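Local coordinates for pesticidal crystal protein Cry4Aa (Bacillus thuringiensis, PDB 2C9K), which binds midgut epithelial cells of insects and promotes their colloid-osmotic lysis, acting as a mosquito-larvicidal, pore-forming toxin, at residues Gly1-Val9 and Trp47-Lys55; Trp222-Thr233 and Arg261-Glu270. One frame throughout, in Å; residues are numbered along the deposited sequence.

Interaction 1 of 2, residues Gly1-Val9 and Trp47-Lys55; sequences GELSAYTIV and WSDFITQTK
Tyr6 and Phe50 bring two helices of the N-terminal, all-helical bundle domain of this three-domain toxin together, although the axes of helix segments 5-9 and 47-55 stay 13.2 Å apart and cross at -119°. Large side chains therefore span most of the separation. The two aromatic chains run past each other in opposite directions. Tyr6 CE2 sits 3.6 Å above the Phe50 plane, over the ring centre, but with the planes inclined by 49° the pair is an oblique contact. Phe50 has its CG anti to the carbonyl carbon (chi1 -75°), which swings the ring out to meet the N-terminal segment.

Aliphatic groups complete the apolar packing. Ala5 CB lies in the ring plane at the Phe50 edge, 3.8 Å from Phe50 CZ, while Leu3 crosses Phe50 at about a right angle and brings its CD2 branch to 3.6 Å from Phe50 CD2. Ala5 also touches Val36 of helix 29-37, and Phe50 reaches Ser141 of helix 140-164, which joins the contact to neighbouring helices of the bundle.

Polar groups gather toward the chain terminus. The extended side chain of Gln53 carries its amide alongside Leu3 and nearly parallel to the Tyr6 ring. The Glu2 carboxylate approaches this amide with its plane turned steeply to it. Within helix 47-55, Phe50 O accepts hydrogen bonds from both Thr54 N and Thr54 OG1, the hydroxyl at 3.2 Å, from opposite faces of its carbonyl plane.

Interaction 2 of 2, residues Trp222-Thr233 and Arg261-Glu270; sequences WNTYNTYRTKMT and REIYQVLNFE
Asn226 and Tyr264 meet with their side chains at about a right angle, and the bond between them runs from amide to backbone: Asn226 ND2 donates to Tyr264 O at 2.9 Å, from well above the carbonyl plane. At the amide's other end, Arg229 NH2 lies in the carbonyl plane of Asn226, on a lone pair of OD1, at 2.8 Å and nearly straight (168°). Bonds at both ends fix the amide's rotation; a water also bridges Asn226, Arg229 and Thr230.

Toward the start of the helix, Asn223 CB stands over the middle of the Phe269 ring, a CH-pi contact of 3.4 Å to the centroid. With CG anti to the backbone nitrogen (chi1 -165°), the Asn223 amide brings ND2 to 3.3 Å from Val266 CG1 and OD1 to the Phe269 ring. Trp222 slides past Val266 in the opposite direction, its CZ3 3.8 Å from Val266 CG1.

Further along the helix, Thr233 CG2 sits over one face of the Arg261 guanidinium, 3.7 Å from Arg261 NE, while Arg261 NH2 forms a salt bridge with Asp238. The Thr230 and Ile263 side chains cross at about a right angle, with Thr230 CG2 3.7 Å from Ile263 CD1. Strand 262-267, an outer strand of the sheet with 450-457 and 432-440, runs aslant across helix segment 222-233, at 133° between their directions, an arrangement typical of the interface between the helical first and beta-sheet second domains of three-domain Cry toxins.

From the N terminus, the chain passes through helices 5-16 and 29-37 before helix 46-58 returns to the first residues and closes interaction 1, a loop of 37 residues within the helical domain. Interaction 2 opens much later, on helix 222-240, and closes after 27 intervening residues, when strand 262-267 comes back along that helix. The two loops follow in series, neither nested nor crossed. In space they adjoin, with centres about 15 Å apart: Lys231 packs near Gly1, and Met232 CE lies 3.7 Å from Thr54 OG1. Helix 222-240 thus touches both segments of interaction 1 while packing against strand 262-267 of the second domain.

Interaction 1 of 2, residues Gly1-Val9 and Trp47-Lys55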
loop_
_atom_site.group_PDB
_atom_site.type_symbol
_atom_site.label_atom_id
_atom_site.label_comp_id
_atom_site.label_asym_id
_atom_site.label_seq_id
_atom_site.Cartn_x
_atom_site.Cartn_y
_atom_site.Cartn_z
ATOM N N GLY A 1 -12.712 -1.870 -4.885
ATOM C CA GLY A 1 -13.855 -1.726 -5.834
ATOM C C GLY A 1 -13.799 -2.782 -6.920
ATOM O O GLY A 1 -13.313 -3.889 -6.678
ATOM N N GLU A 2 -14.297 -2.455 -8.114
ATOM C CA GLU A 2 -14.270 -3.398 -9.226
ATOM C C GLU A 2 -13.424 -2.846 -10.383
ATOM O O GLU A 2 -13.920 -2.179 -11.286
ATOM C CB GLU A 2 -15.706 -3.738 -9.680
ATOM C CG GLU A 2 -16.251 -2.951 -10.872
ATOM C CD GLU A 2 -16.514 -1.483 -10.569
ATOM O OE1 GLU A 2 -15.874 -0.928 -9.644
ATOM O OE2 GLU A 2 -17.358 -0.883 -11.273
ATOM N N LEU A 3 -12.124 -3.117 -10.325
ATOM C CA LEU A 3 -11.183 -2.670 -11.350
ATOM C C LEU A 3 -9.803 -3.172 -10.926
ATOM O O LEU A 3 -9.151 -2.568 -10.075
ATOM C CB LEU A 3 -11.213 -1.140 -11.453
ATOM C CG LEU A 3 -10.538 -0.481 -12.662
ATOM C CD1 LEU A 3 -10.579 -1.405 -13.878
ATOM C CD2 LEU A 3 -11.236 0.843 -12.964
ATOM N N SER A 4 -9.372 -4.282 -11.524
ATOM C CA SER A 4 -8.107 -4.921 -11.177
ATOM C C SER A 4 -6.807 -4.320 -11.687
ATOM O O SER A 4 -5.737 -4.733 -11.260
ATOM C CB SER A 4 -8.151 -6.393 -11.587
ATOM O OG SER A 4 -8.224 -6.527 -12.995
ATOM N N ALA A 5 -6.874 -3.359 -12.595
ATOM C CA ALA A 5 -5.645 -2.762 -13.107
ATOM C C ALA A 5 -4.829 -2.154 -11.967
ATOM O O ALA A 5 -3.614 -2.347 -11.896
ATOM C CB ALA A 5 -5.963 -1.701 -14.150
ATOM N N TYR A 6 -5.498 -1.417 -11.081
ATOM C CA TYR A 6 -4.837 -0.789 -9.937
ATOM C C TYR A 6 -3.913 -1.784 -9.247
ATOM O O TYR A 6 -2.707 -1.563 -9.142
ATOM C CB TYR A 6 -5.877 -0.298 -8.921
ATOM C CG TYR A 6 -6.774 0.825 -9.403
ATOM C CD1 TYR A 6 -8.022 1.030 -8.824
ATOM C CD2 TYR A 6 -6.366 1.694 -10.421
ATOM C CE1 TYR A 6 -8.847 2.066 -9.239
ATOM C CE2 TYR A 6 -7.182 2.736 -10.844
ATOM C CZ TYR A 6 -8.423 2.917 -10.249
ATOM O OH TYR A 6 -9.251 3.937 -10.670
ATOM N N THR A 7 -4.488 -2.887 -8.780
ATOM C CA THR A 7 -3.715 -3.904 -8.091
ATOM C C THR A 7 -2.766 -4.706 -8.987
ATOM O O THR A 7 -1.764 -5.222 -8.497
ATOM C CB THR A 7 -4.637 -4.867 -7.309
ATOM O OG1 THR A 7 -5.724 -5.278 -8.143
ATOM C CG2 THR A 7 -5.192 -4.180 -6.067
ATOM N N ILE A 8 -3.057 -4.817 -10.284
ATOM C CA ILE A 8 -2.163 -5.554 -11.186
ATOM C C ILE A 8 -0.942 -4.714 -11.575
ATOM O O ILE A 8 0.188 -5.192 -11.561
ATOM C CB ILE A 8 -2.854 -5.978 -12.501
ATOM C CG1 ILE A 8 -3.913 -7.050 -12.237
ATOM C CG2 ILE A 8 -1.800 -6.519 -13.471
ATOM C CD1 ILE A 8 -4.756 -7.375 -13.446
ATOM N N VAL A 9 -1.176 -3.466 -11.952
ATOM C CA VAL A 9 -0.079 -2.594 -12.322
ATOM C C VAL A 9 0.897 -2.513 -11.153
ATOM O O VAL A 9 2.110 -2.466 -11.346
ATOM C CB VAL A 9 -0.577 -1.175 -12.646
ATOM C CG1 VAL A 9 0.610 -0.245 -12.837
ATOM C CG2 VAL A 9 -1.441 -1.200 -13.896
ATOM N N TRP A 47 -8.846 5.023 -19.051
ATOM C CA TRP A 47 -8.817 6.312 -18.362
ATOM C C TRP A 47 -10.223 6.811 -18.022
ATOM O O TRP A 47 -10.431 7.454 -16.994
ATOM C CB TRP A 47 -8.082 7.342 -19.221
ATOM C CG TRP A 47 -6.811 6.803 -19.778
ATOM C CD1 TRP A 47 -6.411 6.848 -21.074
ATOM C CD2 TRP A 47 -5.805 6.067 -19.072
ATOM N NE1 TRP A 47 -5.222 6.179 -21.230
ATOM C CE2 TRP A 47 -4.826 5.690 -20.016
ATOM C CE3 TRP A 47 -5.636 5.687 -17.733
ATOM C CZ2 TRP A 47 -3.690 4.950 -19.667
ATOM C CZ3 TRP A 47 -4.502 4.948 -17.382
ATOM C CH2 TRP A 47 -3.547 4.589 -18.350
ATOM N N SER A 48 -11.191 6.522 -18.886
ATOM C CA SER A 48 -12.565 6.930 -18.619
ATOM C C SER A 48 -13.015 6.181 -17.379
ATOM O O SER A 48 -13.521 6.782 -16.434
ATOM C CB SER A 48 -13.480 6.572 -19.785
ATOM O OG SER A 48 -13.162 7.342 -20.924
ATOM N N ASP A 49 -12.823 4.864 -17.382
ATOM C CA ASP A 49 -13.203 4.048 -16.242
ATOM C C ASP A 49 -12.524 4.556 -14.977
ATOM O O ASP A 49 -13.156 4.653 -13.923
ATOM C CB ASP A 49 -12.827 2.591 -16.475
ATOM C CG ASP A 49 -13.579 1.983 -17.632
ATOM O OD1 ASP A 49 -14.732 2.399 -17.874
ATOM O OD2 ASP A 49 -13.027 1.079 -18.295
ATOM N N PHE A 50 -11.240 4.885 -15.078
ATOM C CA PHE A 50 -10.517 5.388 -13.918
ATOM C C PHE A 50 -11.138 6.696 -13.437
ATOM O O PHE A 50 -11.362 6.880 -12.246
ATOM C CB PHE A 50 -9.030 5.611 -14.247
ATOM C CG PHE A 50 -8.215 4.341 -14.334
ATOM C CD1 PHE A 50 -6.826 4.405 -14.382
ATOM C CD2 PHE A 50 -8.831 3.091 -14.394
ATOM C CE1 PHE A 50 -6.059 3.250 -14.491
ATOM C CE2 PHE A 50 -8.077 1.923 -14.505
ATOM C CZ PHE A 50 -6.686 2.002 -14.554
ATOM N N ILE A 51 -11.429 7.597 -14.370
ATOM C CA ILE A 51 -12.013 8.889 -14.022
ATOM C C ILE A 51 -13.469 8.776 -13.571
ATOM O O ILE A 51 -13.869 9.373 -12.573
ATOM C CB ILE A 51 -11.928 9.883 -15.204
ATOM C CG1 ILE A 51 -10.476 10.052 -15.637
ATOM C CG2 ILE A 51 -12.483 11.234 -14.788
ATOM C CD1 ILE A 51 -10.307 11.035 -16.757
ATOM N N THR A 52 -14.259 8.010 -14.305
ATOM C CA THR A 52 -15.654 7.844 -13.950
ATOM C C THR A 52 -15.790 7.239 -12.560
ATOM O O THR A 52 -16.590 7.702 -11.751
ATOM C CB THR A 52 -16.366 6.954 -14.966
ATOM O OG1 THR A 52 -16.292 7.571 -16.256
ATOM C CG2 THR A 52 -17.821 6.757 -14.585
ATOM N N GLN A 53 -14.996 6.210 -12.279
ATOM C CA GLN A 53 -15.065 5.555 -10.979
ATOM C C GLN A 53 -14.705 6.509 -9.845
ATOM O O GLN A 53 -15.349 6.505 -8.795
ATOM C CB GLN A 53 -14.154 4.320 -10.928
ATOM C CG GLN A 53 -14.392 3.463 -9.681
ATOM C CD GLN A 53 -13.553 2.201 -9.639
ATOM O OE1 GLN A 53 -13.697 1.382 -8.731
ATOM N NE2 GLN A 53 -12.667 2.039 -10.615
ATOM N N THR A 54 -13.680 7.323 -10.049
ATOM C CA THR A 54 -13.290 8.273 -9.023
ATOM C C THR A 54 -14.417 9.279 -8.804
ATOM O O THR A 54 -14.815 9.549 -7.668
ATOM C CB THR A 54 -12.011 9.018 -9.429
ATOM O OG1 THR A 54 -10.907 8.115 -9.361
ATOM C CG2 THR A 54 -11.757 10.203 -8.509
ATOM N N LYS A 55 -14.928 9.818 -9.907
ATOM C CA LYS A 55 -16.011 10.797 -9.895
ATOM C C LYS A 55 -17.282 10.219 -9.274
ATOM O O LYS A 55 -18.104 10.956 -8.731
ATOM C CB LYS A 55 -16.302 11.249 -11.326
ATOM C CG LYS A 55 -17.407 12.283 -11.467
ATOM C CD LYS A 55 -18.012 12.216 -12.866
ATOM C CE LYS A 55 -18.431 13.585 -13.379
ATOM N NZ LYS A 55 -17.252 14.461 -13.694
#

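Interaction 2 of 2, residues Trp222-Thr233 and Arg261-Glu270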
loop_
_atom_site.group_PDB
_atom_site.type_symbol
_atom_site.label_atom_id
_atom_site.label_comp_id
_atom_site.label_asym_id
_atom_site.label_seq_id
_atom_site.Cartn_x
_atom_site.Cartn_y
_atom_site.Cartn_z
ATOM N N TRP A 222 -17.817 10.164 6.116
ATOM C CA TRP A 222 -16.655 9.319 6.389
ATOM C C TRP A 222 -16.477 8.119 5.444
ATOM O O TRP A 222 -15.351 7.779 5.080
ATOM C CB TRP A 222 -16.711 8.806 7.832
ATOM C CG TRP A 222 -15.597 7.873 8.161
ATOM C CD1 TRP A 222 -14.344 8.203 8.585
ATOM C CD2 TRP A 222 -15.612 6.457 8.021
ATOM N NE1 TRP A 222 -13.574 7.077 8.715
ATOM C CE2 TRP A 222 -14.330 5.988 8.374
ATOM C CE3 TRP A 222 -16.585 5.534 7.624
ATOM C CZ2 TRP A 222 -13.996 4.638 8.345
ATOM C CZ3 TRP A 222 -16.250 4.193 7.595
ATOM C CH2 TRP A 222 -14.966 3.760 7.955
ATOM N N ASN A 223 -17.573 7.473 5.052
ATOM C CA ASN A 223 -17.475 6.313 4.163
ATOM C C ASN A 223 -16.933 6.730 2.803
ATOM O O ASN A 223 -16.204 5.986 2.145
ATOM C CB ASN A 223 -18.839 5.638 3.980
ATOM C CG ASN A 223 -18.718 4.246 3.377
ATOM O OD1 ASN A 223 -19.708 3.638 2.986
ATOM N ND2 ASN A 223 -17.494 3.731 3.311
ATOM N N THR A 224 -17.302 7.931 2.381
ATOM C CA THR A 224 -16.844 8.449 1.099
ATOM C C THR A 224 -15.348 8.723 1.209
ATOM O O THR A 224 -14.580 8.450 0.302
ATOM C CB THR A 224 -17.604 9.743 0.746
ATOM O OG1 THR A 224 -18.994 9.436 0.563
ATOM C CG2 THR A 224 -17.034 10.374 -0.512
ATOM N N TYR A 225 -14.959 9.256 2.354
ATOM C CA TYR A 225 -13.579 9.579 2.639
ATOM C C TYR A 225 -12.787 8.280 2.603
ATOM O O TYR A 225 -11.730 8.188 1.986
ATOM C CB TYR A 225 -13.495 10.218 4.033
ATOM C CG TYR A 225 -12.108 10.637 4.450
ATOM C CD1 TYR A 225 -11.657 11.940 4.248
ATOM C CD2 TYR A 225 -11.232 9.721 5.017
ATOM C CE1 TYR A 225 -10.367 12.316 4.601
ATOM C CE2 TYR A 225 -9.947 10.086 5.368
ATOM C CZ TYR A 225 -9.521 11.381 5.161
ATOM O OH TYR A 225 -8.248 11.727 5.537
ATOM N N ASN A 226 -13.319 7.262 3.263
ATOM C CA ASN A 226 -12.643 5.980 3.325
ATOM C C ASN A 226 -12.550 5.270 1.968
ATOM O O ASN A 226 -11.526 4.664 1.653
ATOM C CB ASN A 226 -13.347 5.086 4.346
ATOM C CG ASN A 226 -12.635 3.774 4.550
ATOM O OD1 ASN A 226 -11.537 3.730 5.112
ATOM N ND2 ASN A 226 -13.252 2.688 4.089
ATOM N N THR A 227 -13.607 5.343 1.166
ATOM C CA THR A 227 -13.595 4.686 -0.134
ATOM C C THR A 227 -12.525 5.305 -1.026
ATOM O O THR A 227 -11.727 4.605 -1.651
ATOM C CB THR A 227 -14.970 4.799 -0.832
ATOM O OG1 THR A 227 -15.968 4.185 -0.013
ATOM C CG2 THR A 227 -14.948 4.102 -2.178
ATOM N N TYR A 228 -12.514 6.628 -1.078
ATOM C CA TYR A 228 -11.548 7.344 -1.893
ATOM C C TYR A 228 -10.110 6.964 -1.515
ATOM O O TYR A 228 -9.228 6.895 -2.377
ATOM C CB TYR A 228 -11.748 8.841 -1.722
ATOM C CG TYR A 228 -10.714 9.656 -2.434
ATOM C CD1 TYR A 228 -10.718 9.774 -3.823
ATOM C CD2 TYR A 228 -9.720 10.312 -1.720
ATOM C CE1 TYR A 228 -9.760 10.530 -4.475
ATOM C CE2 TYR A 228 -8.757 11.069 -2.363
ATOM C CZ TYR A 228 -8.781 11.179 -3.736
ATOM O OH TYR A 228 -7.824 11.961 -4.348
ATOM N N ARG A 229 -9.895 6.713 -0.224
ATOM C CA ARG A 229 -8.588 6.344 0.313
ATOM C C ARG A 229 -8.192 4.934 -0.106
ATOM O O ARG A 229 -7.053 4.677 -0.504
ATOM C CB ARG A 229 -8.606 6.448 1.846
ATOM C CG ARG A 229 -7.336 5.951 2.533
ATOM C CD ARG A 229 -7.333 6.299 4.014
ATOM N NE ARG A 229 -8.454 5.700 4.730
ATOM C CZ ARG A 229 -8.837 6.076 5.945
ATOM N NH1 ARG A 229 -8.190 7.045 6.580
ATOM N NH2 ARG A 229 -9.876 5.493 6.520
ATOM N N THR A 230 -9.141 4.017 -0.014
ATOM C CA THR A 230 -8.882 2.642 -0.389
ATOM C C THR A 230 -8.608 2.523 -1.885
ATOM O O THR A 230 -7.677 1.834 -2.292
ATOM C CB THR A 230 -10.068 1.760 -0.014
ATOM O OG1 THR A 230 -10.258 1.817 1.405
ATOM C CG2 THR A 230 -9.821 0.325 -0.440
ATOM N N LYS A 231 -9.412 3.199 -2.702
ATOM C CA LYS A 231 -9.239 3.136 -4.153
ATOM C C LYS A 231 -7.947 3.808 -4.591
ATOM O O LYS A 231 -7.203 3.247 -5.390
ATOM C CB LYS A 231 -10.421 3.793 -4.881
ATOM C CG LYS A 231 -11.793 3.286 -4.459
ATOM C CD LYS A 231 -11.915 1.784 -4.614
ATOM C CE LYS A 231 -13.141 1.233 -3.879
ATOM N NZ LYS A 231 -14.449 1.480 -4.568
ATOM N N MET A 232 -7.678 5.001 -4.064
ATOM C CA MET A 232 -6.474 5.739 -4.427
ATOM C C MET A 232 -5.195 5.143 -3.855
ATOM O O MET A 232 -4.116 5.303 -4.426
ATOM C CB MET A 232 -6.598 7.203 -4.006
ATOM C CG MET A 232 -7.662 7.966 -4.770
ATOM S SD MET A 232 -7.437 7.892 -6.567
ATOM C CE MET A 232 -8.530 6.586 -7.013
ATOM N N THR A 233 -5.291 4.467 -2.721
ATOM C CA THR A 233 -4.092 3.866 -2.169
ATOM C C THR A 233 -3.622 2.776 -3.121
ATOM O O THR A 233 -2.441 2.704 -3.453
ATOM C CB THR A 233 -4.346 3.249 -0.795
ATOM O OG1 THR A 233 -4.476 4.296 0.173
ATOM C CG2 THR A 233 -3.200 2.322 -0.405
ATOM N N ARG A 261 1.013 -0.633 4.518
ATOM C CA ARG A 261 -0.218 0.089 4.865
ATOM C C ARG A 261 -1.497 -0.767 4.897
ATOM O O ARG A 261 -1.604 -1.781 4.197
ATOM C CB ARG A 261 -0.443 1.226 3.871
ATOM C CG ARG A 261 -1.191 0.819 2.598
ATOM C CD ARG A 261 -0.449 -0.254 1.817
ATOM N NE ARG A 261 -1.119 -0.596 0.565
ATOM C CZ ARG A 261 -2.129 -1.452 0.461
ATOM N NH1 ARG A 261 -2.592 -2.070 1.545
ATOM N NH2 ARG A 261 -2.679 -1.690 -0.727
ATOM N N GLU A 262 -2.470 -0.339 5.697
ATOM C CA GLU A 262 -3.758 -1.033 5.774
ATOM C C GLU A 262 -4.825 -0.220 5.053
ATOM O O GLU A 262 -4.729 1.006 4.960
ATOM C CB GLU A 262 -4.230 -1.209 7.227
ATOM C CG GLU A 262 -3.550 -2.316 8.021
ATOM C CD GLU A 262 -4.209 -2.576 9.373
ATOM O OE1 GLU A 262 -4.255 -1.661 10.217
ATOM O OE2 GLU A 262 -4.682 -3.705 9.595
ATOM N N ILE A 263 -5.835 -0.901 4.526
ATOM C CA ILE A 263 -6.949 -0.222 3.878
ATOM C C ILE A 263 -8.196 -0.913 4.402
ATOM O O ILE A 263 -8.138 -2.074 4.791
ATOM C CB ILE A 263 -6.870 -0.278 2.333
ATOM C CG1 ILE A 263 -6.884 -1.721 1.841
ATOM C CG2 ILE A 263 -5.633 0.478 1.860
ATOM C CD1 ILE A 263 -6.856 -1.830 0.327
ATOM N N TYR A 264 -9.317 -0.201 4.430
ATOM C CA TYR A 264 -10.547 -0.751 4.992
ATOM C C TYR A 264 -11.761 -0.709 4.083
ATOM O O TYR A 264 -11.915 0.195 3.261
ATOM C CB TYR A 264 -10.913 -0.002 6.289
ATOM C CG TYR A 264 -9.770 0.228 7.262
ATOM C CD1 TYR A 264 -8.785 1.170 6.998
ATOM C CD2 TYR A 264 -9.682 -0.496 8.453
ATOM C CE1 TYR A 264 -7.744 1.392 7.890
ATOM C CE2 TYR A 264 -8.646 -0.283 9.351
ATOM C CZ TYR A 264 -7.676 0.664 9.066
ATOM O OH TYR A 264 -6.633 0.882 9.949
ATOM N N GLN A 265 -12.629 -1.700 4.258
ATOM C CA GLN A 265 -13.879 -1.794 3.518
ATOM C C GLN A 265 -14.902 -1.818 4.657
ATOM O O GLN A 265 -14.634 -2.403 5.708
ATOM C CB GLN A 265 -13.918 -3.087 2.693
ATOM C CG GLN A 265 -12.844 -3.159 1.603
ATOM C CD GLN A 265 -12.890 -4.450 0.780
ATOM O OE1 GLN A 265 -13.139 -5.533 1.310
ATOM N NE2 GLN A 265 -12.626 -4.339 -0.517
ATOM N N VAL A 266 -16.058 -1.183 4.486
ATOM C CA VAL A 266 -17.019 -1.161 5.588
ATOM C C VAL A 266 -18.392 -1.798 5.352
ATOM O O VAL A 266 -18.868 -1.905 4.223
ATOM C CB VAL A 266 -17.175 0.300 6.134
ATOM C CG1 VAL A 266 -16.487 1.277 5.198
ATOM C CG2 VAL A 266 -18.637 0.656 6.325
ATOM N N LEU A 267 -19.012 -2.231 6.447
ATOM C CA LEU A 267 -20.315 -2.875 6.406
ATOM C C LEU A 267 -21.301 -2.174 7.334
ATOM O O LEU A 267 -20.941 -1.783 8.454
ATOM C CB LEU A 267 -20.183 -4.348 6.819
ATOM C CG LEU A 267 -21.455 -5.137 7.169
ATOM C CD1 LEU A 267 -22.363 -5.279 5.951
ATOM C CD2 LEU A 267 -21.058 -6.502 7.699
ATOM N N ASN A 268 -22.539 -2.032 6.849
ATOM C CA ASN A 268 -23.655 -1.410 7.567
ATOM C C ASN A 268 -23.544 0.083 7.818
ATOM O O ASN A 268 -24.112 0.603 8.777
ATOM C CB ASN A 268 -23.908 -2.114 8.899
ATOM C CG ASN A 268 -24.488 -3.496 8.721
ATOM O OD1 ASN A 268 -25.135 -3.795 7.708
ATOM N ND2 ASN A 268 -24.277 -4.348 9.712
ATOM N N PHE A 269 -22.824 0.776 6.946
ATOM C CA PHE A 269 -22.651 2.206 7.089
ATOM C C PHE A 269 -23.960 2.968 6.910
ATOM O O PHE A 269 -24.363 3.764 7.761
ATOM C CB PHE A 269 -21.656 2.726 6.060
ATOM C CG PHE A 269 -21.553 4.217 6.047
ATOM C CD1 PHE A 269 -20.870 4.886 7.058
ATOM C CD2 PHE A 269 -22.204 4.961 5.070
ATOM C CE1 PHE A 269 -20.842 6.283 7.098
ATOM C CE2 PHE A 269 -22.179 6.354 5.103
ATOM C CZ PHE A 269 -21.498 7.015 6.118
ATOM N N GLU A 270 -24.617 2.721 5.786
ATOM C CA GLU A 270 -25.851 3.408 5.452
ATOM C C GLU A 270 -27.047 3.114 6.346
ATOM O O GLU A 270 -27.857 3.997 6.582
ATOM C CB GLU A 270 -26.200 3.141 3.983
ATOM C CG GLU A 270 -25.065 3.499 3.017
ATOM C CD GLU A 270 -24.089 2.333 2.737
ATOM O OE1 GLU A 270 -23.732 1.579 3.684
ATOM O OE2 GLU A 270 -23.668 2.184 1.558
HETATM O O HOH W 1 -9.403 3.154 4.016
#